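Local coordinates for probable ubiquitin-conjugating enzyme E2-19 kDa (Caenorhabditis elegans, PDB 1PZV), which probably catalyses the covalent attachment of ubiquitin to other proteins, accepting it from E1 as a thioester and passing it on as an E2 conjugating enzyme, at residues T46-K54 / K151-Q162; S74-D82 / A139-F150. All blocks are in the same frame, centred on the assembly; numbering follows the deposited sequence.

Contact 1 (T46-K54 / K151-Q162); sequences TLYEGGFFK and KKKVAQCVRRSQ
V154 sits at the apolar centre, on the C-terminal helix of the ubiquitin-conjugating (UBC) fold, under the loop that leads into strand 52-58. Its CG1 branch does most of the touching. With that methyl anti to the backbone N (chi1 -180°), it rises over one face of the Y48 ring as a CH-pi contact, 3.8 Å from the ring centroid and displaced toward the rim. The same CG1 packs against L47 CB at 3.6 Å and against the carbonyl oxygen of L47. The forked end of L47 continues outward along the helix, where CD2 lies 3.6 Å from CG of K151. The two side chains cross at about a right angle, so the leucine rests on the aliphatic part of a lysine whose amino end leads away.

One turn further along, V158 spreads its two methyls. CG1 packs against the peptide joining G50 and G51, while CG2 comes to the edge of the F53 ring, 4.0 Å from CZ. The close passage of the chain, with the CA atoms of G51 and V158 4.6 Å apart, involves a loop residue that has no side chain. The ring of F53 also reaches toward C157 and S161. The axes of strand 52-54 and helix 151-161 are inclined at 82°.

Q162 lays its CG against the edge of the F52 ring, near the ring plane. Beside it the contact turns polar, where the buried S161 hydroxyl links the two segments: chi1 of 71° places OG between the backbone N and the carbonyl carbon, from where it donates to V158 O, lying above that carbonyl plane. OG also accepts the F52 backbone N-H in a fairly straight bond, N to OG 2.9 Å.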
loop_
_atom_site.group_PDB
_atom_site.type_symbol
_atom_site.label_atom_id
_atom_site.label_comp_id
_atom_site.label_asym_id
_atom_site.label_seq_id
_atom_site.Cartn_x
_atom_site.Cartn_y
_atom_site.Cartn_z
ATOM N N THR A 46 -11.591 10.191 2.108
ATOM C CA THR A 46 -11.521 9.094 1.151
ATOM C C THR A 46 -12.424 8.036 1.775
ATOM O O THR A 46 -12.688 8.087 2.976
ATOM C CB THR A 46 -10.076 8.509 0.992
ATOM O OG1 THR A 46 -9.779 7.650 2.095
ATOM C CG2 THR A 46 -9.037 9.619 0.943
ATOM N N LEU A 47 -12.907 7.094 0.973
ATOM C CA LEU A 47 -13.782 6.049 1.491
ATOM C C LEU A 47 -13.075 5.235 2.560
ATOM O O LEU A 47 -13.704 4.574 3.401
ATOM C CB LEU A 47 -14.244 5.138 0.361
ATOM C CG LEU A 47 -15.106 5.863 -0.666
ATOM C CD1 LEU A 47 -15.512 4.880 -1.751
ATOM C CD2 LEU A 47 -16.328 6.470 0.021
ATOM N N TYR A 48 -11.755 5.280 2.519
ATOM C CA TYR A 48 -10.963 4.573 3.498
ATOM C C TYR A 48 -10.585 5.685 4.468
ATOM O O TYR A 48 -9.667 6.458 4.198
ATOM C CB TYR A 48 -9.738 3.970 2.810
ATOM C CG TYR A 48 -10.073 3.318 1.481
ATOM C CD1 TYR A 48 -10.345 4.089 0.347
ATOM C CD2 TYR A 48 -10.134 1.929 1.359
ATOM C CE1 TYR A 48 -10.666 3.490 -0.869
ATOM C CE2 TYR A 48 -10.457 1.321 0.147
ATOM C CZ TYR A 48 -10.722 2.106 -0.962
ATOM O OH TYR A 48 -11.058 1.499 -2.159
ATOM N N GLU A 49 -11.319 5.799 5.570
ATOM C CA GLU A 49 -11.045 6.846 6.542
ATOM C C GLU A 49 -10.618 6.321 7.897
ATOM O O GLU A 49 -9.558 6.709 8.419
ATOM C CB GLU A 49 -12.258 7.739 6.728
ATOM C CG GLU A 49 -12.207 9.031 5.950
ATOM C CD GLU A 49 -12.655 10.219 6.791
ATOM O OE1 GLU A 49 -13.242 11.166 6.225
ATOM O OE2 GLU A 49 -12.413 10.209 8.019
ATOM N N GLY A 50 -11.438 5.452 8.479
ATOM C CA GLY A 50 -11.097 4.905 9.781
ATOM C C GLY A 50 -10.476 3.534 9.651
ATOM O O GLY A 50 -10.461 2.752 10.595
ATOM N N GLY A 51 -9.945 3.243 8.476
ATOM C CA GLY A 51 -9.363 1.941 8.262
ATOM C C GLY A 51 -7.970 1.712 8.806
ATOM O O GLY A 51 -7.081 2.540 8.644
ATOM N N PHE A 52 -7.793 0.571 9.462
ATOM C CA PHE A 52 -6.504 0.189 10.001
ATOM C C PHE A 52 -6.036 -1.027 9.196
ATOM O O PHE A 52 -6.002 -2.149 9.708
ATOM C CB PHE A 52 -6.620 -0.158 11.495
ATOM C CG PHE A 52 -6.952 1.019 12.362
ATOM C CD1 PHE A 52 -8.249 1.521 12.411
ATOM C CD2 PHE A 52 -5.960 1.673 13.080
ATOM C CE1 PHE A 52 -8.551 2.677 13.164
ATOM C CE2 PHE A 52 -6.251 2.822 13.829
ATOM C CZ PHE A 52 -7.548 3.322 13.869
ATOM N N PHE A 53 -5.678 -0.795 7.935
ATOM C CA PHE A 53 -5.235 -1.873 7.049
ATOM C C PHE A 53 -3.767 -2.274 7.188
ATOM O O PHE A 53 -2.863 -1.491 6.888
ATOM C CB PHE A 53 -5.514 -1.500 5.594
ATOM C CG PHE A 53 -6.876 -0.926 5.369
ATOM C CD1 PHE A 53 -7.085 0.449 5.434
ATOM C CD2 PHE A 53 -7.953 -1.757 5.090
ATOM C CE1 PHE A 53 -8.356 0.986 5.224
ATOM C CE2 PHE A 53 -9.224 -1.233 4.882
ATOM C CZ PHE A 53 -9.426 0.138 4.948
ATOM N N LYS A 54 -3.548 -3.511 7.630
ATOM C CA LYS A 54 -2.206 -4.053 7.827
ATOM C C LYS A 54 -1.629 -4.486 6.486
ATOM O O LYS A 54 -2.353 -4.984 5.638
ATOM C CB LYS A 54 -2.265 -5.243 8.801
ATOM C CG LYS A 54 -2.809 -4.863 10.197
ATOM C CD LYS A 54 -2.945 -6.052 11.177
ATOM C CE LYS A 54 -4.154 -6.943 10.862
ATOM N NZ LYS A 54 -4.281 -8.113 11.787
ATOM N N LYS A 151 -19.310 1.921 -2.012
ATOM C CA LYS A 151 -19.019 2.608 -0.759
ATOM C C LYS A 151 -19.443 1.719 0.393
ATOM O O LYS A 151 -18.813 1.706 1.449
ATOM C CB LYS A 151 -19.778 3.938 -0.669
ATOM C CG LYS A 151 -19.200 5.043 -1.543
ATOM C CD LYS A 151 -19.769 6.420 -1.193
ATOM C CE LYS A 151 -21.232 6.560 -1.588
ATOM N NZ LYS A 151 -21.737 7.951 -1.368
ATOM N N LYS A 152 -20.517 0.970 0.167
ATOM C CA LYS A 152 -21.068 0.076 1.173
ATOM C C LYS A 152 -20.107 -1.069 1.491
ATOM O O LYS A 152 -20.081 -1.569 2.613
ATOM C CB LYS A 152 -22.414 -0.473 0.683
ATOM C CG LYS A 152 -23.230 -1.202 1.738
ATOM C CD LYS A 152 -24.426 -1.908 1.106
ATOM C CE LYS A 152 -25.008 -2.972 2.034
ATOM N NZ LYS A 152 -26.058 -3.786 1.360
ATOM N N LYS A 153 -19.316 -1.479 0.504
ATOM C CA LYS A 153 -18.355 -2.559 0.704
ATOM C C LYS A 153 -17.042 -2.052 1.296
ATOM O O LYS A 153 -16.368 -2.777 2.033
ATOM C CB LYS A 153 -18.102 -3.288 -0.615
ATOM C CG LYS A 153 -19.333 -4.019 -1.108
ATOM C CD LYS A 153 -19.733 -5.108 -0.113
ATOM C CE LYS A 153 -21.185 -5.545 -0.279
ATOM N NZ LYS A 153 -22.134 -4.454 0.105
ATOM N N VAL A 154 -16.678 -0.811 0.972
ATOM C CA VAL A 154 -15.463 -0.224 1.519
ATOM C C VAL A 154 -15.723 -0.102 3.020
ATOM O O VAL A 154 -14.849 -0.378 3.837
ATOM C CB VAL A 154 -15.172 1.197 0.934
ATOM C CG1 VAL A 154 -13.893 1.764 1.537
ATOM C CG2 VAL A 154 -15.034 1.128 -0.565
ATOM N N ALA A 155 -16.944 0.290 3.374
ATOM C CA ALA A 155 -17.328 0.446 4.772
ATOM C C ALA A 155 -17.231 -0.887 5.502
ATOM O O ALA A 155 -16.886 -0.942 6.687
ATOM C CB ALA A 155 -18.740 0.995 4.864
ATOM N N GLN A 156 -17.538 -1.964 4.793
ATOM C CA GLN A 156 -17.459 -3.287 5.389
ATOM C C GLN A 156 -16.004 -3.605 5.725
ATOM O O GLN A 156 -15.722 -4.246 6.738
ATOM C CB GLN A 156 -18.022 -4.335 4.428
ATOM C CG GLN A 156 -19.513 -4.178 4.154
ATOM C CD GLN A 156 -20.027 -5.169 3.120
ATOM O OE1 GLN A 156 -21.204 -5.140 2.739
ATOM N NE2 GLN A 156 -19.142 -6.056 2.660
ATOM N N CYS A 157 -15.087 -3.150 4.871
ATOM C CA CYS A 157 -13.657 -3.373 5.079
ATOM C C CYS A 157 -13.115 -2.471 6.199
ATOM O O CYS A 157 -12.220 -2.870 6.950
ATOM C CB CYS A 157 -12.884 -3.127 3.772
ATOM S SG CYS A 157 -13.120 -4.391 2.468
ATOM N N VAL A 158 -13.673 -1.269 6.317
ATOM C CA VAL A 158 -13.261 -0.327 7.346
ATOM C C VAL A 158 -13.785 -0.734 8.721
ATOM O O VAL A 158 -13.110 -0.524 9.733
ATOM C CB VAL A 158 -13.759 1.078 7.024
ATOM C CG1 VAL A 158 -13.446 2.014 8.164
ATOM C CG2 VAL A 158 -13.096 1.571 5.758
ATOM N N ARG A 159 -14.991 -1.302 8.756
ATOM C CA ARG A 159 -15.608 -1.751 10.004
ATOM C C ARG A 159 -14.875 -2.987 10.486
ATOM O O ARG A 159 -14.737 -3.212 11.686
ATOM C CB ARG A 159 -17.081 -2.110 9.781
ATOM C CG ARG A 159 -18.101 -1.049 10.191
ATOM C CD ARG A 159 -19.512 -1.439 9.718
ATOM N NE ARG A 159 -20.572 -0.616 10.310
ATOM C CZ ARG A 159 -21.870 -0.725 10.015
ATOM N NH1 ARG A 159 -22.761 0.064 10.610
ATOM N NH2 ARG A 159 -22.281 -1.617 9.120
ATOM N N ARG A 160 -14.409 -3.795 9.542
ATOM C CA ARG A 160 -13.701 -5.008 9.898
ATOM C C ARG A 160 -12.276 -4.706 10.347
ATOM O O ARG A 160 -11.742 -5.397 11.213
ATOM C CB ARG A 160 -13.682 -5.985 8.722
ATOM C CG ARG A 160 -13.238 -7.387 9.110
ATOM C CD ARG A 160 -13.128 -8.330 7.908
ATOM N NE ARG A 160 -14.404 -8.523 7.214
ATOM C CZ ARG A 160 -14.574 -9.320 6.158
ATOM N NH1 ARG A 160 -15.774 -9.434 5.591
ATOM N NH2 ARG A 160 -13.546 -10.005 5.669
ATOM N N SER A 161 -11.655 -3.677 9.778
ATOM C CA SER A 161 -10.283 -3.335 10.164
ATOM C C SER A 161 -10.219 -2.718 11.569
ATOM O O SER A 161 -9.165 -2.725 12.216
ATOM C CB SER A 161 -9.656 -2.370 9.148
ATOM O OG SER A 161 -10.230 -1.076 9.237
ATOM N N GLN A 162 -11.346 -2.188 12.036
ATOM C CA GLN A 162 -11.420 -1.573 13.359
ATOM C C GLN A 162 -11.683 -2.601 14.464
ATOM O O GLN A 162 -11.557 -2.297 15.645
ATOM C CB GLN A 162 -12.517 -0.509 13.382
ATOM C CG GLN A 162 -12.158 0.762 12.655
ATOM C CD GLN A 162 -13.318 1.739 12.547
ATOM O OE1 GLN A 162 -13.125 2.912 12.227
ATOM N NE2 GLN A 162 -14.529 1.258 12.798
#

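Contact 2 (S74-D82 / A139-F150); sequences SEIWHPNID and AAKMQRENYAEF
W77 and F150 meet as two aromatic rings inclined at 52°, an oblique pairing. The centroids of the indole five-membered ring and the phenyl ring are 5.0 Å apart, though the closest approach of their atoms is too short to be relied on. The indole face is met by A139, whose CB points toward the loop in a CH-pi contact 4.1 Å from the five-membered ring centroid, displaced toward the rim. M142 adds an oblique Met-aromatic contact, with SD 3.7 Å from W77 NE1. With CG anti to the backbone N (chi1 -167°), the indole extends toward helices 137-144 and 147-161.

H78, P79 and N80 form the His-Pro-Asn motif of the E2 family, set in a type I turn from H78 to I81. In relatives the asparagine of this motif is thought to support the oxyanion during ubiquitin transfer. P79 packs on helix 137-144: its CB faces A140 CB at 4.3 Å, CD lies near A139 CB, and CG comes 3.8 Å from Q143 OE1, the two side chains crossing at about a right angle. N80 donates through ND2 to N130 O; its backbone is hydrogen-bonded to that of C88, the predicted thioester cysteine. Within the second segment, Q143 CB sits over the centre of one F150 face, and N146 is the N-cap of helix 147-161, its OD1 accepting from E149 N at 2.9 Å.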
loop_
_atom_site.group_PDB
_atom_site.type_symbol
_atom_site.label_atom_id
_atom_site.label_comp_id
_atom_site.label_asym_id
_atom_site.label_seq_id
_atom_site.Cartn_x
_atom_site.Cartn_y
_atom_site.Cartn_z
ATOM N N SER A 74 -5.570 -7.972 5.625
ATOM C CA SER A 74 -6.652 -7.102 6.050
ATOM C C SER A 74 -7.471 -6.747 4.834
ATOM O O SER A 74 -7.051 -5.981 3.980
ATOM C CB SER A 74 -6.137 -5.858 6.763
ATOM O OG SER A 74 -6.255 -5.980 8.172
ATOM N N GLU A 75 -8.673 -7.310 4.779
ATOM C CA GLU A 75 -9.651 -7.095 3.722
ATOM C C GLU A 75 -9.683 -5.644 3.268
ATOM O O GLU A 75 -9.748 -4.732 4.091
ATOM C CB GLU A 75 -11.032 -7.470 4.268
ATOM C CG GLU A 75 -11.604 -8.780 3.782
ATOM C CD GLU A 75 -12.212 -8.637 2.411
ATOM O OE1 GLU A 75 -11.445 -8.622 1.431
ATOM O OE2 GLU A 75 -13.452 -8.537 2.312
ATOM N N ILE A 76 -9.644 -5.431 1.960
ATOM C CA ILE A 76 -9.737 -4.082 1.418
ATOM C C ILE A 76 -10.373 -4.195 0.037
ATOM O O ILE A 76 -10.081 -5.136 -0.704
ATOM C CB ILE A 76 -8.356 -3.400 1.313
ATOM C CG1 ILE A 76 -8.544 -1.931 0.931
ATOM C CG2 ILE A 76 -7.479 -4.132 0.300
ATOM C CD1 ILE A 76 -7.330 -1.080 1.201
ATOM N N TRP A 77 -11.257 -3.259 -0.298
ATOM C CA TRP A 77 -11.931 -3.288 -1.595
ATOM C C TRP A 77 -11.464 -2.123 -2.445
ATOM O O TRP A 77 -11.954 -1.000 -2.317
ATOM C CB TRP A 77 -13.456 -3.234 -1.416
ATOM C CG TRP A 77 -14.221 -3.581 -2.673
ATOM C CD1 TRP A 77 -15.022 -2.747 -3.401
ATOM C CD2 TRP A 77 -14.202 -4.832 -3.381
ATOM N NE1 TRP A 77 -15.489 -3.389 -4.523
ATOM C CE2 TRP A 77 -14.997 -4.668 -4.540
ATOM C CE3 TRP A 77 -13.574 -6.068 -3.159
ATOM C CZ2 TRP A 77 -15.195 -5.700 -5.468
ATOM C CZ3 TRP A 77 -13.771 -7.098 -4.086
ATOM C CH2 TRP A 77 -14.569 -6.900 -5.229
ATOM N N HIS A 78 -10.502 -2.402 -3.319
ATOM C CA HIS A 78 -9.943 -1.363 -4.179
ATOM C C HIS A 78 -9.596 -1.842 -5.596
ATOM O O HIS A 78 -9.112 -2.967 -5.803
ATOM C CB HIS A 78 -8.685 -0.764 -3.527
ATOM C CG HIS A 78 -8.244 0.523 -4.143
ATOM N ND1 HIS A 78 -8.798 1.742 -3.802
ATOM C CD2 HIS A 78 -7.316 0.791 -5.091
ATOM C CE1 HIS A 78 -8.227 2.698 -4.507
ATOM N NE2 HIS A 78 -7.322 2.149 -5.301
ATOM N N PRO A 79 -9.849 -0.985 -6.591
ATOM C CA PRO A 79 -9.574 -1.271 -8.000
ATOM C C PRO A 79 -8.128 -1.703 -8.251
ATOM O O PRO A 79 -7.869 -2.555 -9.109
ATOM C CB PRO A 79 -9.892 0.055 -8.684
ATOM C CG PRO A 79 -11.043 0.568 -7.859
ATOM C CD PRO A 79 -10.599 0.277 -6.442
ATOM N N ASN A 80 -7.188 -1.124 -7.501
ATOM C CA ASN A 80 -5.775 -1.435 -7.687
ATOM C C ASN A 80 -5.151 -2.406 -6.707
ATOM O O ASN A 80 -3.934 -2.524 -6.617
ATOM C CB ASN A 80 -4.980 -0.145 -7.732
ATOM C CG ASN A 80 -5.448 0.765 -8.845
ATOM O OD1 ASN A 80 -5.978 1.852 -8.589
ATOM N ND2 ASN A 80 -5.277 0.318 -10.100
ATOM N N ILE A 81 -5.997 -3.101 -5.965
ATOM C CA ILE A 81 -5.534 -4.119 -5.040
ATOM C C ILE A 81 -6.281 -5.346 -5.558
ATOM O O ILE A 81 -7.513 -5.338 -5.604
ATOM C CB ILE A 81 -5.993 -3.854 -3.602
ATOM C CG1 ILE A 81 -5.759 -2.394 -3.226
ATOM C CG2 ILE A 81 -5.240 -4.774 -2.653
ATOM C CD1 ILE A 81 -4.309 -2.007 -3.131
ATOM N N ASP A 82 -5.561 -6.382 -5.976
ATOM C CA ASP A 82 -6.255 -7.561 -6.472
ATOM C C ASP A 82 -6.966 -8.295 -5.335
ATOM O O ASP A 82 -6.943 -7.861 -4.181
ATOM C CB ASP A 82 -5.298 -8.516 -7.219
ATOM C CG ASP A 82 -4.239 -9.131 -6.320
ATOM O OD1 ASP A 82 -4.529 -9.407 -5.138
ATOM O OD2 ASP A 82 -3.113 -9.362 -6.809
ATOM N N ALA A 139 -13.973 -4.463 -8.677
ATOM C CA ALA A 139 -13.926 -3.191 -7.982
ATOM C C ALA A 139 -13.926 -2.039 -8.961
ATOM O O ALA A 139 -14.656 -1.059 -8.783
ATOM C CB ALA A 139 -12.685 -3.132 -7.108
ATOM N N ALA A 140 -13.097 -2.149 -9.990
ATOM C CA ALA A 140 -13.018 -1.096 -10.993
ATOM C C ALA A 140 -14.406 -0.845 -11.583
ATOM O O ALA A 140 -14.856 0.298 -11.691
ATOM C CB ALA A 140 -12.043 -1.497 -12.091
ATOM N N LYS A 141 -15.078 -1.930 -11.956
ATOM C CA LYS A 141 -16.411 -1.850 -12.533
ATOM C C LYS A 141 -17.393 -1.264 -11.525
ATOM O O LYS A 141 -18.197 -0.384 -11.849
ATOM C CB LYS A 141 -16.884 -3.246 -12.962
ATOM C CG LYS A 141 -18.241 -3.252 -13.653
ATOM C CD LYS A 141 -18.512 -4.560 -14.386
ATOM C CE LYS A 141 -19.788 -4.457 -15.227
ATOM N NZ LYS A 141 -20.072 -5.698 -16.004
ATOM N N MET A 142 -17.307 -1.742 -10.293
ATOM C CA MET A 142 -18.210 -1.279 -9.264
ATOM C C MET A 142 -18.177 0.215 -8.986
ATOM O O MET A 142 -19.201 0.881 -9.083
ATOM C CB MET A 142 -17.970 -2.036 -7.969
ATOM C CG MET A 142 -19.115 -1.869 -7.003
ATOM S SD MET A 142 -18.987 -2.987 -5.628
ATOM C CE MET A 142 -19.079 -4.579 -6.478
ATOM N N GLN A 143 -17.017 0.755 -8.643
ATOM C CA GLN A 143 -16.949 2.174 -8.334
ATOM C C GLN A 143 -17.424 3.079 -9.468
ATOM O O GLN A 143 -17.968 4.158 -9.224
ATOM C CB GLN A 143 -15.528 2.560 -7.952
ATOM C CG GLN A 143 -15.454 3.917 -7.293
ATOM C CD GLN A 143 -14.046 4.425 -7.212
ATOM O OE1 GLN A 143 -13.118 3.664 -6.918
ATOM N NE2 GLN A 143 -13.866 5.722 -7.462
ATOM N N ARG A 144 -17.217 2.633 -10.705
ATOM C CA ARG A 144 -17.599 3.394 -11.895
ATOM C C ARG A 144 -19.110 3.512 -12.135
ATOM O O ARG A 144 -19.623 4.607 -12.369
ATOM C CB ARG A 144 -16.921 2.781 -13.127
ATOM C CG ARG A 144 -15.403 2.965 -13.161
ATOM C CD ARG A 144 -15.002 4.132 -14.056
ATOM N NE ARG A 144 -15.141 3.791 -15.470
ATOM C CZ ARG A 144 -14.995 4.651 -16.477
ATOM N NH1 ARG A 144 -14.707 5.921 -16.230
ATOM N NH2 ARG A 144 -15.129 4.236 -17.733
ATOM N N GLU A 145 -19.822 2.392 -12.083
ATOM C CA GLU A 145 -21.266 2.412 -12.301
ATOM C C GLU A 145 -22.072 2.255 -11.008
ATOM O O GLU A 145 -22.817 3.160 -10.620
ATOM C CB GLU A 145 -21.655 1.324 -13.306
ATOM C CG GLU A 145 -21.133 -0.058 -12.959
ATOM C CD GLU A 145 -21.088 -0.984 -14.163
ATOM O OE1 GLU A 145 -20.333 -0.680 -15.119
ATOM O OE2 GLU A 145 -21.806 -2.013 -14.153
ATOM N N ASN A 146 -21.918 1.111 -10.344
ATOM C CA ASN A 146 -22.633 0.848 -9.100
ATOM C C ASN A 146 -21.876 1.433 -7.907
ATOM O O ASN A 146 -21.371 0.703 -7.047
ATOM C CB ASN A 146 -22.821 -0.658 -8.913
ATOM C CG ASN A 146 -23.874 -0.988 -7.867
ATOM O OD1 ASN A 146 -23.736 -0.641 -6.691
ATOM N ND2 ASN A 146 -24.938 -1.661 -8.296
ATOM N N TYR A 147 -21.803 2.758 -7.864
ATOM C CA TYR A 147 -21.111 3.448 -6.788
ATOM C C TYR A 147 -21.790 3.186 -5.452
ATOM O O TYR A 147 -21.156 3.207 -4.397
ATOM C CB TYR A 147 -21.102 4.944 -7.072
ATOM C CG TYR A 147 -20.190 5.733 -6.170
ATOM C CD1 TYR A 147 -18.838 5.406 -6.057
ATOM C CD2 TYR A 147 -20.665 6.833 -5.459
ATOM C CE1 TYR A 147 -17.982 6.159 -5.261
ATOM C CE2 TYR A 147 -19.818 7.593 -4.665
ATOM C CZ TYR A 147 -18.478 7.251 -4.572
ATOM O OH TYR A 147 -17.637 8.021 -3.812
ATOM N N ALA A 148 -23.092 2.934 -5.517
ATOM C CA ALA A 148 -23.909 2.673 -4.340
ATOM C C ALA A 148 -23.366 1.556 -3.458
ATOM O O ALA A 148 -23.007 1.780 -2.302
ATOM C CB ALA A 148 -25.330 2.336 -4.776
ATOM N N GLU A 149 -23.310 0.351 -4.010
ATOM C CA GLU A 149 -22.844 -0.798 -3.255
ATOM C C GLU A 149 -21.354 -0.754 -2.942
ATOM O O GLU A 149 -20.907 -1.357 -1.961
ATOM C CB GLU A 149 -23.162 -2.083 -4.010
ATOM C CG GLU A 149 -23.207 -3.297 -3.115
ATOM C CD GLU A 149 -22.817 -4.559 -3.848
ATOM O OE1 GLU A 149 -23.380 -4.800 -4.939
ATOM O OE2 GLU A 149 -21.950 -5.306 -3.333
ATOM N N PHE A 150 -20.595 -0.046 -3.778
ATOM C CA PHE A 150 -19.149 0.068 -3.595
ATOM C C PHE A 150 -18.780 0.727 -2.264
ATOM O O PHE A 150 -18.010 0.165 -1.481
ATOM C CB PHE A 150 -18.521 0.862 -4.744
ATOM C CG PHE A 150 -17.018 0.946 -4.668
ATOM C CD1 PHE A 150 -16.225 -0.139 -5.029
ATOM C CD2 PHE A 150 -16.393 2.107 -4.217
ATOM C CE1 PHE A 150 -14.829 -0.067 -4.941
ATOM C CE2 PHE A 150 -14.999 2.183 -4.124
ATOM C CZ PHE A 150 -14.220 1.095 -4.489
#

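The two contacts lie on the same side of the chain's centre, with their own centres about 12 Å apart, and both use helix 147-161: F150 in its first turn belongs to contact 2 and residues 151-161 to contact 1, though C157 also packs on W77. In sequence the order is 46-54, 74-82, 139-150, 151-162, so contact 2 is nested within the loop closed by contact 1. They touch directly, for the Y48 hydroxyl of contact 1 probably hydrogen-bonds to both W77 O and H78 ND1 of contact 2. The C-terminal helices of the UBC fold are thus joined both to the approach to sheet strand 52-58 and to the loop after strand 69-72 that leads toward C88.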